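PDB 2VD3: ATP phosphoribosyltransferase, which probably catalyses the condensation of ATP with 5-phosphoribose 1-diphosphate, the magnesium-dependent first step of histidine biosynthesis. Local coordinates for residues 158-161 with 166-169; 123-128 with 177-182; 138-143 with 152-157; 68-73 with 89-94. One frame throughout, in Å; residues are numbered along the deposited sequence. Where two conformers were deposited one is given.

Contact 1 of 4, residues 158-161 with 166-169; sequences ITDL and TTLR. With MG (magnesium ion), chain J.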
loop_
_atom_site.group_PDB
_atom_site.type_symbol
_atom_site.label_atom_id
_atom_site.label_comp_id
_atom_site.label_asym_id
_atom_site.label_seq_id
_atom_site.Cartn_x
_atom_site.Cartn_y
_atom_site.Cartn_z
ATOM N N ILE A 158 -20.659 13.500 20.214
ATOM C CA ILE A 158 -20.395 12.737 19.007
ATOM C C ILE A 158 -21.279 11.507 18.978
ATOM O O ILE A 158 -21.865 11.131 19.988
ATOM C CB ILE A 158 -18.892 12.318 18.885
ATOM C CG1 ILE A 158 -18.526 11.238 19.909
ATOM C CG2 ILE A 158 -17.971 13.533 19.035
ATOM C CD1 ILE A 158 -17.343 10.370 19.507
ATOM N N THR A 159 -21.394 10.902 17.808
ATOM C CA THR A 159 -21.917 9.557 17.704
ATOM C C THR A 159 -20.731 8.703 17.319
ATOM O O THR A 159 -19.738 9.215 16.798
ATOM C CB THR A 159 -23.029 9.415 16.640
ATOM O OG1 THR A 159 -22.469 9.557 15.331
ATOM C CG2 THR A 159 -24.142 10.443 16.858
ATOM N N ASP A 160 -20.821 7.408 17.582
ATOM C CA ASP A 160 -19.747 6.510 17.205
ATOM C C ASP A 160 -20.216 5.074 17.109
ATOM O O ASP A 160 -21.164 4.666 17.789
ATOM C CB ASP A 160 -18.581 6.617 18.191
ATOM C CG ASP A 160 -17.277 6.162 17.589
ATOM O OD1 ASP A 160 -16.304 5.991 18.341
ATOM O OD2 ASP A 160 -17.225 5.974 16.355
ATOM N N LEU A 161 -19.527 4.311 16.272
ATOM C CA LEU A 161 -19.875 2.930 16.006
ATOM C C LEU A 161 -18.830 2.005 16.645
ATOM O O LEU A 161 -17.672 2.044 16.258
ATOM C CB LEU A 161 -19.925 2.728 14.487
ATOM C CG LEU A 161 -20.791 1.643 13.846
ATOM C CD1 LEU A 161 -22.263 1.873 14.144
ATOM C CD2 LEU A 161 -20.524 1.610 12.339
ATOM N N THR A 166 -13.925 0.748 24.181
ATOM C CA THR A 166 -12.486 1.013 24.318
ATOM C C THR A 166 -11.954 2.232 23.536
ATOM O O THR A 166 -11.279 3.088 24.109
ATOM C CB THR A 166 -11.649 -0.256 24.020
ATOM O OG1 THR A 166 -11.991 -0.782 22.727
ATOM C CG2 THR A 166 -11.895 -1.322 25.100
ATOM N N THR A 167 -12.261 2.316 22.247
ATOM C CA THR A 167 -11.924 3.503 21.444
ATOM C C THR A 167 -12.585 4.787 21.990
ATOM O O THR A 167 -12.135 5.911 21.713
ATOM C CB THR A 167 -12.257 3.271 19.945
ATOM O OG1 THR A 167 -11.232 2.457 19.364
ATOM C CG2 THR A 167 -12.356 4.582 19.159
ATOM N N LEU A 168 -13.647 4.617 22.774
ATOM C CA LEU A 168 -14.302 5.752 23.401
ATOM C C LEU A 168 -13.587 6.167 24.686
ATOM O O LEU A 168 -13.348 7.361 24.895
ATOM C CB LEU A 168 -15.785 5.466 23.647
ATOM C CG LEU A 168 -16.707 5.620 22.437
ATOM C CD1 LEU A 168 -16.521 4.498 21.414
ATOM C CD2 LEU A 168 -18.139 5.677 22.911
ATOM N N ARG A 169 -13.232 5.192 25.529
ATOM C CA ARG A 169 -12.509 5.478 26.775
ATOM C C ARG A 169 -11.127 6.070 26.483
ATOM O O ARG A 169 -10.631 6.901 27.236
ATOM C CB ARG A 169 -12.361 4.233 27.673
ATOM C CG ARG A 169 -13.555 3.270 27.748
ATOM C CD ARG A 169 -14.825 3.867 28.350
ATOM N NE ARG A 169 -15.995 3.066 27.972
ATOM C CZ ARG A 169 -17.267 3.476 28.010
ATOM N NH1 ARG A 169 -17.583 4.703 28.417
ATOM N NH2 ARG A 169 -18.237 2.648 27.633
HETATM MG MG MG J . -16.245 5.001 14.636
#
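Asp-160 and Leu-168 run past one another in opposite directions, a strand side chain heading for the helix and a helix side chain reaching back. The touch is between an oxygen and a methyl: Asp-160 OD1 lies 3.4 Å from Leu-168 CD1, and the CG2 methyl of Thr-167 is a looser neighbour of the same oxygen. A chi1 of -157° sets the Asp-160 carboxylate opposite its own backbone N and carries it off the strand toward helix 166-170. The two carboxylate oxygens then divide the work. Asp-160 OD2 binds the magnesium ion at 2.2 Å. The same oxygen receives a weak, bent bond from the backbone N of Leu-161, with 134° at the hydrogen. Asp-160 OD1, against Leu-168, stays 3.8 Å from the magnesium ion. Leu-168 in turn packs on Val-97, Ala-99 and Val-175 of the sheet, and Arg-36 of a second subunit lies against Thr-167. Strand, turn and helix fall in the signature sequence of ATP phosphoribosyltransferases, whose turn probably receives the 5-phosphate of phosphoribosyl diphosphate, as in relatives. Chemically, metal and amide converge on OD2 while apolar methyls meet OD1, an arrangement consistent with one-oxygen coordination.

Contact 2 of 4, residues 123-128 with 177-182; sequences PGITEN and DTILES. With MG (magnesium ion), chain M.
Helix 123-132 lies on one face of the sheet over strand 173-188, which is broken there by a classic beta bulge: Ile-179 and Leu-180 both stand opposite Leu-96, and both turn their side chains toward Ile-125. This is helix-on-sheet packing in one of the two alpha/beta lobes of the periplasmic-binding-protein-like fold. Ile-125 meets the bulge with both branches. CG2 of Ile-125 touches CG2 of Ile-179 at 3.6 Å, the two side chains crossing obliquely. The other branch, placed beside the backbone N by a chi1 of -69°, reaches along to Leu-180, where CD1 of Ile-125 is 4.2 Å from CD2 of Leu-180 and the side chains cross at about a right angle. The bulge thus lets two consecutive strand residues, which would normally alternate faces, serve one helix residue. Glu-78 accepts hydrogen bonds from the backbone N of both Gly-124 and Ile-125, fixing the first turn of the helix, while Val-77 and Leu-96 also pack on Ile-125. At the start of the strand segment the Asp-177 carboxylate is divided: OD2 is hydrogen-bonded to the hydroxyl of Tyr-129, and OD1 takes a weak bond from Thr-178 N and binds a magnesium ion at 2.4 Å.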
loop_
_atom_site.group_PDB
_atom_site.type_symbol
_atom_site.label_atom_id
_atom_site.label_comp_id
_atom_site.label_asym_id
_atom_site.label_seq_id
_atom_site.Cartn_x
_atom_site.Cartn_y
_atom_site.Cartn_z
ATOM N N PRO A 123 -25.997 11.466 9.992
ATOM C CA PRO A 123 -26.916 12.571 10.265
ATOM C C PRO A 123 -28.387 12.170 10.194
ATOM O O PRO A 123 -29.187 12.681 10.970
ATOM C CB PRO A 123 -26.574 13.594 9.176
ATOM C CG PRO A 123 -25.928 12.794 8.095
ATOM C CD PRO A 123 -25.173 11.726 8.794
ATOM N N GLY A 124 -28.734 11.257 9.292
ATOM C CA GLY A 124 -30.117 10.790 9.167
ATOM C C GLY A 124 -30.629 10.129 10.433
ATOM O O GLY A 124 -31.631 10.552 11.012
ATOM N N ILE A 125 -29.928 9.087 10.859
ATOM C CA ILE A 125 -30.235 8.389 12.105
ATOM C C ILE A 125 -30.182 9.359 13.284
ATOM O O ILE A 125 -31.035 9.303 14.166
ATOM C CB ILE A 125 -29.265 7.190 12.334
ATOM C CG1 ILE A 125 -29.531 6.086 11.301
ATOM C CG2 ILE A 125 -29.358 6.653 13.771
ATOM C CD1 ILE A 125 -28.380 5.076 11.120
ATOM N N THR A 126 -29.195 10.255 13.284
ATOM C CA THR A 126 -29.012 11.174 14.402
ATOM C C THR A 126 -30.113 12.247 14.467
ATOM O O THR A 126 -30.648 12.497 15.548
ATOM C CB THR A 126 -27.569 11.785 14.469
ATOM O OG1 THR A 126 -26.589 10.734 14.438
ATOM C CG2 THR A 126 -27.373 12.586 15.756
ATOM N N GLU A 127 -30.453 12.863 13.329
ATOM C CA GLU A 127 -31.577 13.809 13.293
ATOM C C GLU A 127 -32.819 13.110 13.810
ATOM O O GLU A 127 -33.524 13.635 14.668
ATOM C CB GLU A 127 -31.847 14.366 11.888
ATOM C CG GLU A 127 -30.753 15.283 11.311
ATOM C CD GLU A 127 -30.719 16.699 11.905
ATOM O OE1 GLU A 127 -31.486 17.004 12.852
ATOM O OE2 GLU A 127 -29.908 17.517 11.406
ATOM N N ASN A 128 -33.053 11.905 13.297
ATOM C CA ASN A 128 -34.221 11.101 13.648
ATOM C C ASN A 128 -34.308 10.730 15.129
ATOM O O ASN A 128 -35.391 10.765 15.711
ATOM C CB ASN A 128 -34.259 9.835 12.794
ATOM C CG ASN A 128 -35.644 9.255 12.683
ATOM O OD1 ASN A 128 -36.512 9.818 12.014
ATOM N ND2 ASN A 128 -35.865 8.122 13.333
ATOM N N ASP A 177 -25.895 7.341 25.620
ATOM C CA ASP A 177 -27.042 6.607 25.073
ATOM C C ASP A 177 -26.649 5.730 23.887
ATOM O O ASP A 177 -25.618 5.956 23.244
ATOM C CB ASP A 177 -28.172 7.549 24.660
ATOM C CG ASP A 177 -29.536 6.884 24.721
ATOM O OD1 ASP A 177 -29.608 5.649 24.919
ATOM O OD2 ASP A 177 -30.547 7.603 24.573
ATOM N N THR A 178 -27.468 4.710 23.630
ATOM C CA THR A 178 -27.350 3.910 22.419
ATOM C C THR A 178 -28.446 4.346 21.452
ATOM O O THR A 178 -29.623 4.318 21.786
ATOM C CB THR A 178 -27.430 2.388 22.706
ATOM O OG1 THR A 178 -26.370 2.012 23.596
ATOM C CG2 THR A 178 -27.290 1.583 21.420
ATOM N N ILE A 179 -28.040 4.762 20.256
ATOM C CA ILE A 179 -28.985 5.244 19.240
ATOM C C ILE A 179 -29.556 4.103 18.404
ATOM O O ILE A 179 -30.737 4.091 18.102
ATOM C CB ILE A 179 -28.326 6.295 18.313
ATOM C CG1 ILE A 179 -27.615 7.365 19.152
ATOM C CG2 ILE A 179 -29.354 6.921 17.395
ATOM C CD1 ILE A 179 -26.720 8.288 18.363
ATOM N N LEU A 180 -28.715 3.137 18.050
ATOM C CA LEU A 180 -29.100 2.078 17.122
ATOM C C LEU A 180 -28.209 0.861 17.309
ATOM O O LEU A 180 -26.988 0.988 17.468
ATOM C CB LEU A 180 -28.994 2.574 15.668
ATOM C CG LEU A 180 -29.359 1.621 14.523
ATOM C CD1 LEU A 180 -30.704 1.986 13.887
ATOM C CD2 LEU A 180 -28.267 1.629 13.485
ATOM N N GLU A 181 -28.828 -0.315 17.298
ATOM C CA GLU A 181 -28.096 -1.569 17.247
ATOM C C GLU A 181 -28.011 -1.994 15.792
ATOM O O GLU A 181 -29.020 -2.035 15.076
ATOM C CB GLU A 181 -28.781 -2.654 18.080
ATOM C CG GLU A 181 -29.096 -2.266 19.518
ATOM C CD GLU A 181 -27.860 -2.026 20.368
ATOM O OE1 GLU A 181 -26.727 -2.252 19.883
ATOM O OE2 GLU A 181 -28.031 -1.613 21.535
ATOM N N SER A 182 -26.801 -2.284 15.348
ATOM C CA SER A 182 -26.590 -2.646 13.963
ATOM C C SER A 182 -26.026 -4.050 13.820
ATOM O O SER A 182 -25.242 -4.534 14.653
ATOM C CB SER A 182 -25.666 -1.649 13.280
ATOM O OG SER A 182 -25.554 -1.960 11.916
HETATM MG MG MG M . -31.952 5.044 24.756
#

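Contact 3 of 4, residues 138-143 with 152-157; sequences EVVELT and IGVADL
Val-154 pushes its CG1 methyl against two side chains that project from the same side of strand 138-141 and its continuation. Val-140 CG1 lies 4.2 Å from Val-154 CG1, and Leu-142 CD2 approaches that same methyl at 4.5 Å. Since Val-140 CG1 and Leu-142 CD2 are themselves 3.9 Å apart, the three methyl groups make a nearly even triangle, with Val-154 at the apex on the loop side. A chi1 of 166° turns CG1 of Val-154 opposite its backbone N, and this is the branch that faces the strand. The contact is wholly apolar and at ordinary van der Waals spacing. Just ahead, Gly-153 adopts a positive phi of 79°, a turn that brings the chain round into Val-154.

The residues that follow run on into strand 157-162. Ala-155 rests on Ala-119 of strand 117-120, and Asp-156 OD2 accepts a hydrogen bond from Val-117 N. Across the subunit boundary, Phe-60 of a fourth subunit packs on Val-154 and Glu-59 of that subunit on Val-140, so the cluster is finished by the hexamer. Strands 138-141 and 157-162 both pair in parallel with strand 117-120, one on each of its edges; the arrangement is that of a crossover between parallel strands, passing over strand 117-120 as a loop without a helix, within the sheet of a periplasmic-binding-protein-like lobe.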
loop_
_atom_site.group_PDB
_atom_site.type_symbol
_atom_site.label_atom_id
_atom_site.label_comp_id
_atom_site.label_asym_id
_atom_site.label_seq_id
_atom_site.Cartn_x
_atom_site.Cartn_y
_atom_site.Cartn_z
ATOM N N GLU A 138 -27.941 20.653 17.313
ATOM C CA GLU A 138 -27.427 20.754 15.953
ATOM C C GLU A 138 -26.594 19.527 15.611
ATOM O O GLU A 138 -25.892 18.972 16.468
ATOM C CB GLU A 138 -26.603 22.032 15.752
ATOM C CG GLU A 138 -27.184 23.297 16.398
ATOM C CD GLU A 138 -28.643 23.551 16.038
ATOM O OE1 GLU A 138 -28.979 23.542 14.831
ATOM O OE2 GLU A 138 -29.447 23.770 16.972
ATOM N N VAL A 139 -26.674 19.122 14.349
ATOM C CA VAL A 139 -26.000 17.929 13.866
ATOM C C VAL A 139 -24.995 18.319 12.796
ATOM O O VAL A 139 -25.364 18.886 11.765
ATOM C CB VAL A 139 -27.024 16.907 13.308
ATOM C CG1 VAL A 139 -26.336 15.790 12.563
ATOM C CG2 VAL A 139 -27.884 16.351 14.438
ATOM N N VAL A 140 -23.726 18.021 13.051
ATOM C CA VAL A 140 -22.662 18.309 12.096
ATOM C C VAL A 140 -22.121 16.999 11.520
ATOM O O VAL A 140 -21.647 16.124 12.254
ATOM C CB VAL A 140 -21.515 19.168 12.721
ATOM C CG1 VAL A 140 -20.400 19.410 11.704
ATOM C CG2 VAL A 140 -22.053 20.502 13.215
ATOM N N GLU A 141 -22.214 16.871 10.203
ATOM C CA GLU A 141 -21.733 15.687 9.522
ATOM C C GLU A 141 -20.232 15.796 9.274
ATOM O O GLU A 141 -19.750 16.799 8.750
ATOM C CB GLU A 141 -22.498 15.480 8.218
ATOM C CG GLU A 141 -21.802 14.579 7.233
ATOM C CD GLU A 141 -22.760 13.743 6.428
ATOM O OE1 GLU A 141 -22.463 12.549 6.236
ATOM O OE2 GLU A 141 -23.806 14.270 5.996
ATOM N N LEU A 142 -19.496 14.764 9.672
ATOM C CA LEU A 142 -18.070 14.720 9.421
ATOM C C LEU A 142 -17.758 13.520 8.551
ATOM O O LEU A 142 -18.551 12.583 8.461
ATOM C CB LEU A 142 -17.261 14.676 10.728
ATOM C CG LEU A 142 -17.371 15.835 11.728
ATOM C CD1 LEU A 142 -16.334 15.672 12.833
ATOM C CD2 LEU A 142 -17.229 17.195 11.065
ATOM N N THR A 143 -16.607 13.569 7.905
ATOM C CA THR A 143 -16.147 12.501 7.033
ATOM C C THR A 143 -15.799 11.247 7.832
ATOM O O THR A 143 -15.953 10.125 7.341
ATOM C CB THR A 143 -14.914 12.980 6.229
ATOM O OG1 THR A 143 -15.343 13.548 4.982
ATOM C CG2 THR A 143 -13.971 11.848 5.970
ATOM N N ILE A 152 -11.099 19.441 19.035
ATOM C CA ILE A 152 -10.858 20.620 18.182
ATOM C C ILE A 152 -11.971 21.684 18.234
ATOM O O ILE A 152 -11.918 22.679 17.510
ATOM C CB ILE A 152 -10.521 20.222 16.712
ATOM C CG1 ILE A 152 -11.744 19.624 16.002
ATOM C CG2 ILE A 152 -9.327 19.257 16.684
ATOM C CD1 ILE A 152 -11.561 19.343 14.503
ATOM N N GLY A 153 -12.976 21.469 19.081
ATOM C CA GLY A 153 -14.042 22.453 19.303
ATOM C C GLY A 153 -15.147 22.537 18.254
ATOM O O GLY A 153 -15.855 23.541 18.186
ATOM N N VAL A 154 -15.302 21.488 17.446
ATOM C CA VAL A 154 -16.361 21.424 16.430
ATOM C C VAL A 154 -17.680 20.997 17.040
ATOM O O VAL A 154 -18.739 21.471 16.622
ATOM C CB VAL A 154 -16.006 20.448 15.273
ATOM C CG1 VAL A 154 -17.233 20.124 14.429
ATOM C CG2 VAL A 154 -14.915 21.031 14.403
ATOM N N ALA A 155 -17.609 20.107 18.028
ATOM C CA ALA A 155 -18.805 19.525 18.637
ATOM C C ALA A 155 -18.694 19.371 20.150
ATOM O O ALA A 155 -17.597 19.235 20.692
ATOM C CB ALA A 155 -19.102 18.174 18.003
ATOM N N ASP A 156 -19.846 19.395 20.819
ATOM C CA ASP A 156 -19.950 19.038 22.231
ATOM C C ASP A 156 -20.078 17.523 22.371
ATOM O O ASP A 156 -19.463 16.921 23.247
ATOM C CB ASP A 156 -21.161 19.720 22.872
ATOM C CG ASP A 156 -21.178 21.220 22.645
ATOM O OD1 ASP A 156 -20.237 21.910 23.099
ATOM O OD2 ASP A 156 -22.137 21.709 22.013
ATOM N N LEU A 157 -20.880 16.916 21.497
ATOM C CA LEU A 157 -21.127 15.474 21.516
ATOM C C LEU A 157 -20.825 14.814 20.177
ATOM O O LEU A 157 -20.747 15.470 19.134
ATOM C CB LEU A 157 -22.579 15.181 21.891
ATOM C CG LEU A 157 -23.156 15.794 23.163
ATOM C CD1 LEU A 157 -24.665 15.832 23.076
ATOM C CD2 LEU A 157 -22.703 15.010 24.370
#

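Contact 4 of 4, residues 68-73 with 89-94; sequences LGITGY and LKYGRA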
loop_
_atom_site.group_PDB
_atom_site.type_symbol
_atom_site.label_atom_id
_atom_site.label_comp_id
_atom_site.label_asym_id
_atom_site.label_seq_id
_atom_site.Cartn_x
_atom_site.Cartn_y
_atom_site.Cartn_z
ATOM N N LEU A 68 -30.297 -8.718 -4.631
ATOM C CA LEU A 68 -30.025 -8.949 -3.220
ATOM C C LEU A 68 -28.751 -8.214 -2.848
ATOM O O LEU A 68 -27.918 -7.908 -3.715
ATOM C CB LEU A 68 -29.852 -10.451 -2.933
ATOM C CG LEU A 68 -30.984 -11.442 -3.255
ATOM C CD1 LEU A 68 -30.451 -12.851 -3.476
ATOM C CD2 LEU A 68 -32.000 -11.457 -2.152
ATOM N N GLY A 69 -28.602 -7.920 -1.557
ATOM C CA GLY A 69 -27.402 -7.274 -1.051
ATOM C C GLY A 69 -27.057 -7.782 0.326
ATOM O O GLY A 69 -27.910 -8.310 1.028
ATOM N N ILE A 70 -25.794 -7.652 0.698
ATOM C CA ILE A 70 -25.349 -7.971 2.042
ATOM C C ILE A 70 -24.722 -6.687 2.516
ATOM O O ILE A 70 -23.728 -6.250 1.949
ATOM C CB ILE A 70 -24.286 -9.093 2.036
ATOM C CG1 ILE A 70 -24.901 -10.421 1.563
ATOM C CG2 ILE A 70 -23.610 -9.224 3.426
ATOM C CD1 ILE A 70 -23.882 -11.550 1.380
ATOM N N THR A 71 -25.320 -6.052 3.519
ATOM C CA THR A 71 -24.757 -4.815 4.065
ATOM C C THR A 71 -25.220 -4.574 5.496
ATOM O O THR A 71 -25.991 -5.365 6.045
ATOM C CB THR A 71 -24.997 -3.572 3.134
ATOM O OG1 THR A 71 -24.231 -2.459 3.614
ATOM C CG2 THR A 71 -26.461 -3.185 3.049
ATOM N N GLY A 72 -24.738 -3.490 6.096
ATOM C CA GLY A 72 -25.003 -3.200 7.495
ATOM C C GLY A 72 -26.338 -2.522 7.659
ATOM O O GLY A 72 -26.734 -1.729 6.816
ATOM N N TYR A 73 -27.029 -2.843 8.752
ATOM C CA TYR A 73 -28.339 -2.276 9.071
ATOM C C TYR A 73 -28.274 -0.759 9.230
ATOM O O TYR A 73 -29.183 -0.052 8.805
ATOM C CB TYR A 73 -28.897 -2.930 10.338
ATOM C CG TYR A 73 -30.285 -2.474 10.731
ATOM C CD1 TYR A 73 -31.387 -2.725 9.911
ATOM C CD2 TYR A 73 -30.502 -1.808 11.933
ATOM C CE1 TYR A 73 -32.664 -2.315 10.281
ATOM C CE2 TYR A 73 -31.776 -1.388 12.308
ATOM C CZ TYR A 73 -32.849 -1.648 11.480
ATOM O OH TYR A 73 -34.107 -1.224 11.848
ATOM N N LEU A 89 -27.541 -11.703 9.588
ATOM C CA LEU A 89 -26.388 -12.558 9.279
ATOM C C LEU A 89 -25.429 -12.816 10.441
ATOM O O LEU A 89 -24.427 -13.515 10.280
ATOM C CB LEU A 89 -25.652 -12.040 8.042
ATOM C CG LEU A 89 -26.532 -11.994 6.793
ATOM C CD1 LEU A 89 -25.817 -11.310 5.643
ATOM C CD2 LEU A 89 -27.021 -13.382 6.398
ATOM N N LYS A 90 -25.750 -12.247 11.603
ATOM C CA LYS A 90 -25.104 -12.561 12.880
ATOM C C LYS A 90 -23.624 -12.220 12.982
ATOM O O LYS A 90 -22.922 -12.740 13.840
ATOM C CB LYS A 90 -25.366 -14.020 13.294
ATOM C CG LYS A 90 -26.691 -14.202 14.021
ATOM C CD LYS A 90 -27.142 -15.658 14.067
ATOM C CE LYS A 90 -26.388 -16.471 15.110
ATOM N NZ LYS A 90 -26.458 -17.940 14.816
ATOM N N TYR A 91 -23.160 -11.326 12.121
ATOM C CA TYR A 91 -21.800 -10.807 12.222
ATOM C C TYR A 91 -21.814 -9.296 12.009
ATOM O O TYR A 91 -22.841 -8.717 11.630
ATOM C CB TYR A 91 -20.864 -11.522 11.229
ATOM C CG TYR A 91 -20.963 -11.061 9.781
ATOM C CD1 TYR A 91 -21.960 -11.545 8.932
ATOM C CD2 TYR A 91 -20.051 -10.139 9.266
ATOM C CE1 TYR A 91 -22.041 -11.126 7.596
ATOM C CE2 TYR A 91 -20.122 -9.708 7.948
ATOM C CZ TYR A 91 -21.112 -10.203 7.113
ATOM O OH TYR A 91 -21.159 -9.766 5.810
ATOM N N GLY A 92 -20.679 -8.658 12.265
ATOM C CA GLY A 92 -20.543 -7.221 12.043
ATOM C C GLY A 92 -21.462 -6.411 12.926
ATOM O O GLY A 92 -22.030 -5.419 12.502
ATOM N N ARG A 93 -21.609 -6.851 14.165
ATOM C CA ARG A 93 -22.456 -6.158 15.121
ATOM C C ARG A 93 -21.732 -4.987 15.774
ATOM O O ARG A 93 -20.537 -5.058 16.076
ATOM C CB ARG A 93 -23.036 -7.137 16.134
ATOM C CG ARG A 93 -23.803 -8.237 15.417
ATOM C CD ARG A 93 -24.646 -9.072 16.328
ATOM N NE ARG A 93 -25.638 -9.786 15.529
ATOM C CZ ARG A 93 -26.462 -10.716 16.003
ATOM N NH1 ARG A 93 -26.418 -11.067 17.281
ATOM N NH2 ARG A 93 -27.334 -11.297 15.195
ATOM N N ALA A 94 -22.464 -3.891 15.939
ATOM C CA ALA A 94 -21.895 -2.630 16.376
ATOM C C ALA A 94 -23.016 -1.731 16.819
ATOM O O ALA A 94 -24.134 -1.829 16.316
ATOM C CB ALA A 94 -21.109 -1.979 15.250
#
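Ile-70 offers one methyl, CG2, to two residues of the linker 89-94, the short stretch between strands 84-88 and 94-101 and one of the passages that join the two lobes of the periplasmic-binding-protein-like fold. CG2 of Ile-70 meets CD1 of Leu-89 at 3.8 Å, and the hydroxyl OH of Tyr-91 comes to 3.5 Å from that same CG2. Both partners cross the isoleucine at about a right angle, reaching in from the linker toward the strand. The OH of Tyr-91 touches Ile-70 only by packing; its polar partner is the backbone carbonyl of Ile-15, which pins the far end of the phenol.

The next shell holds all three side chains in place. Val-184 of strand 173-188 packs on each of them, and Ala-19 of helix 16-25 on Ile-70 and Tyr-91, while Leu-89 is also covered by Ile-207 and Ile-211 of helix 197-212. Further out, Arg-93 forms a salt bridge with Asp-88, and its backbone N is hydrogen-bonded to Asp-32 of a second subunit. The path of the linker is set by positive phi angles at both Lys-90 and Gly-92, on either side of Tyr-91. Tyr-91 itself has a chi1 of 78°, which swings its ring back beside the preceding chain: the carbonyl oxygen of Leu-89 lies in the ring plane at the edge, 3.4 Å from Tyr-91 CD1.

In the fold
From the N terminus, contact 4 comes first, closing the short excursion from strand 68-72 to the linker at 89-94, at the join of the two lobes. Contact 2 then opens at helix 123-132 and is not completed until strand 173-188. Within that long span contacts 3 and 1 follow in series: the first closes a crossover after strand 138-141, and the second folds helix 166-170 back on strand 157-162. None of the loops cross. All reach the same mixed sheet. Thr-159 of contact 1 touches Thr-126 and Ile-179 of contact 2, and the probable hydrogen bond of Ser-182 N to Ala-94 O links contact 2 with contact 4.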